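Putative exported protein (Bacteroides fragilis NCTC 9343, PDB 3IEE) is of unknown function, but is probably exported as a lipoprotein and tethered to the cell envelope. Local coordinates at residues A[108-113]-A[127-132]. Numbering follows the deposited sequence.
Sequences YANFDT and KKLLDV
Leu129 reaches across an antiparallel helical hairpin, helices 87-119 and 123-162, and sets its two methyls on Asn110 and Thr113. The axes of the two segments approach to 9.8 Å and lie 163° apart in direction. The backbones come nearest at Asn110 and Leu129, whose CA atoms are 6.6 Å apart. Leucine suits this place because its fork lets one methyl lie on the Asn110 amide and the other fit between the backbone O of Asn110 and Thr113. CD2 of Leu129 meets that O of Asn110 at 3.4 Å. CD1 of Leu129 rests 3.9 Å from CG of Asn110. Thr113 gives CB and CG2 to CD2 of Leu129, the two side chains crossing at about a right angle. Leu129 also touches Tyr117, one turn beyond Thr113. CB of Asn110 points toward the other helix, and with chi1 -74° CG is anti to the carbonyl carbon, laying the amide against CD1. Its ND2 hydrogen-bonds to OD1 of Asn133, so the amide is both a packing surface for leucine and a polar link between the helices. Phe111 and Leu130 point away from this surface seam and both touch Met53 of helix 43-56. Beside Asn133, CG1 of Val132 packs 3.5 Å from ND2 of Asn110.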
loop_
_atom_site.group_PDB
_atom_site.type_symbol
_atom_site.label_atom_id
_atom_site.label_comp_id
_atom_site.label_asym_id
_atom_site.label_seq_id
_atom_site.Cartn_x
_atom_site.Cartn_y
_atom_site.Cartn_z
ATOM N N TYR A 108 -9.368 -3.293 16.510
ATOM C CA TYR A 108 -8.699 -3.909 17.660
ATOM C C TYR A 108 -9.507 -3.957 18.954
ATOM O O TYR A 108 -9.402 -4.960 19.643
ATOM C CB TYR A 108 -7.315 -3.301 17.909
ATOM C CG TYR A 108 -6.330 -3.747 16.860
ATOM C CD1 TYR A 108 -5.780 -5.026 16.892
ATOM C CD2 TYR A 108 -5.999 -2.917 15.808
ATOM C CE1 TYR A 108 -4.886 -5.449 15.896
ATOM C CE2 TYR A 108 -5.133 -3.323 14.809
ATOM C CZ TYR A 108 -4.569 -4.584 14.860
ATOM O OH TYR A 108 -3.700 -4.929 13.822
ATOM N N ALA A 109 -10.317 -2.933 19.256
ATOM C CA ALA A 109 -11.345 -3.034 20.329
ATOM C C ALA A 109 -12.304 -4.225 20.116
ATOM O O ALA A 109 -12.602 -5.000 21.065
ATOM C CB ALA A 109 -12.137 -1.732 20.440
ATOM N N ASN A 110 -12.793 -4.360 18.887
ATOM C CA ASN A 110 -13.733 -5.414 18.521
ATOM C C ASN A 110 -13.159 -6.809 18.686
ATOM O O ASN A 110 -13.910 -7.748 18.948
ATOM C CB ASN A 110 -14.203 -5.273 17.065
ATOM C CG ASN A 110 -15.169 -4.139 16.865
ATOM O OD1 ASN A 110 -15.683 -3.553 17.818
ATOM N ND2 ASN A 110 -15.434 -3.829 15.615
ATOM N N PHE A 111 -11.857 -6.955 18.470
ATOM C CA PHE A 111 -11.184 -8.253 18.663
ATOM C C PHE A 111 -11.323 -8.726 20.104
ATOM O O PHE A 111 -11.671 -9.873 20.350
ATOM C CB PHE A 111 -9.697 -8.129 18.251
ATOM C CG PHE A 111 -8.896 -9.379 18.478
ATOM C CD1 PHE A 111 -9.132 -10.499 17.732
ATOM C CD2 PHE A 111 -7.892 -9.415 19.429
ATOM C CE1 PHE A 111 -8.409 -11.655 17.932
ATOM C CE2 PHE A 111 -7.135 -10.572 19.626
ATOM C CZ PHE A 111 -7.397 -11.688 18.861
ATOM N N ASP A 112 -11.073 -7.830 21.061
ATOM C CA ASP A 112 -11.225 -8.164 22.469
ATOM C C ASP A 112 -12.678 -8.542 22.806
ATOM O O ASP A 112 -12.951 -9.548 23.446
ATOM C CB ASP A 112 -10.788 -6.972 23.333
ATOM C CG ASP A 112 -9.287 -6.641 23.205
ATOM O OD1 ASP A 112 -8.499 -7.451 22.687
ATOM O OD2 ASP A 112 -8.897 -5.537 23.635
ATOM N N THR A 113 -13.618 -7.735 22.350
ATOM C CA THR A 113 -15.034 -8.000 22.599
ATOM C C THR A 113 -15.488 -9.332 21.997
ATOM O O THR A 113 -16.297 -10.063 22.588
ATOM C CB THR A 113 -15.898 -6.849 22.054
ATOM O OG1 THR A 113 -15.330 -5.613 22.504
ATOM C CG2 THR A 113 -17.374 -6.984 22.576
ATOM N N LYS A 127 -20.241 -13.882 15.671
ATOM C CA LYS A 127 -20.230 -13.891 14.185
ATOM C C LYS A 127 -20.465 -12.492 13.654
ATOM O O LYS A 127 -19.812 -12.070 12.706
ATOM C CB LYS A 127 -21.270 -14.871 13.594
ATOM C CG LYS A 127 -21.729 -14.528 12.132
ATOM N N LYS A 128 -21.369 -11.748 14.287
ATOM C CA LYS A 128 -21.653 -10.366 13.855
ATOM C C LYS A 128 -20.464 -9.396 13.975
ATOM O O LYS A 128 -20.217 -8.571 13.075
ATOM C CB LYS A 128 -22.861 -9.810 14.619
ATOM C CG LYS A 128 -24.184 -10.513 14.258
ATOM C CD LYS A 128 -25.305 -10.289 15.296
ATOM C CE LYS A 128 -25.469 -8.816 15.678
ATOM N NZ LYS A 128 -26.590 -8.631 16.650
ATOM N N LEU A 129 -19.733 -9.499 15.085
ATOM C CA LEU A 129 -18.503 -8.728 15.295
ATOM C C LEU A 129 -17.366 -9.171 14.352
ATOM O O LEU A 129 -16.567 -8.334 13.924
ATOM C CB LEU A 129 -18.055 -8.798 16.756
ATOM C CG LEU A 129 -17.525 -7.528 17.409
ATOM C CD1 LEU A 129 -18.408 -6.281 17.140
ATOM C CD2 LEU A 129 -17.351 -7.754 18.879
ATOM N N LEU A 130 -17.335 -10.445 13.970
ATOM C CA LEU A 130 -16.376 -10.908 12.971
ATOM C C LEU A 130 -16.700 -10.238 11.652
ATOM O O LEU A 130 -15.820 -9.713 10.971
ATOM C CB LEU A 130 -16.388 -12.442 12.830
ATOM C CG LEU A 130 -15.490 -13.100 11.777
ATOM C CD1 LEU A 130 -14.059 -12.580 11.837
ATOM C CD2 LEU A 130 -15.478 -14.625 11.835
ATOM N N ASP A 131 -17.987 -10.229 11.300
ATOM C CA ASP A 131 -18.393 -9.612 10.032
ATOM C C ASP A 131 -18.090 -8.106 10.023
ATOM O O ASP A 131 -17.650 -7.572 9.016
ATOM C CB ASP A 131 -19.865 -9.889 9.717
ATOM C CG ASP A 131 -20.132 -11.339 9.309
ATOM O OD1 ASP A 131 -19.214 -12.043 8.841
ATOM O OD2 ASP A 131 -21.305 -11.776 9.453
ATOM N N VAL A 132 -18.302 -7.439 11.136
ATOM C CA VAL A 132 -17.928 -6.037 11.250
ATOM C C VAL A 132 -16.433 -5.841 11.043
ATOM O O VAL A 132 -15.995 -4.883 10.400
ATOM C CB VAL A 132 -18.292 -5.500 12.615
ATOM C CG1 VAL A 132 -17.625 -4.214 12.909
ATOM C CG2 VAL A 132 -19.846 -5.353 12.747
#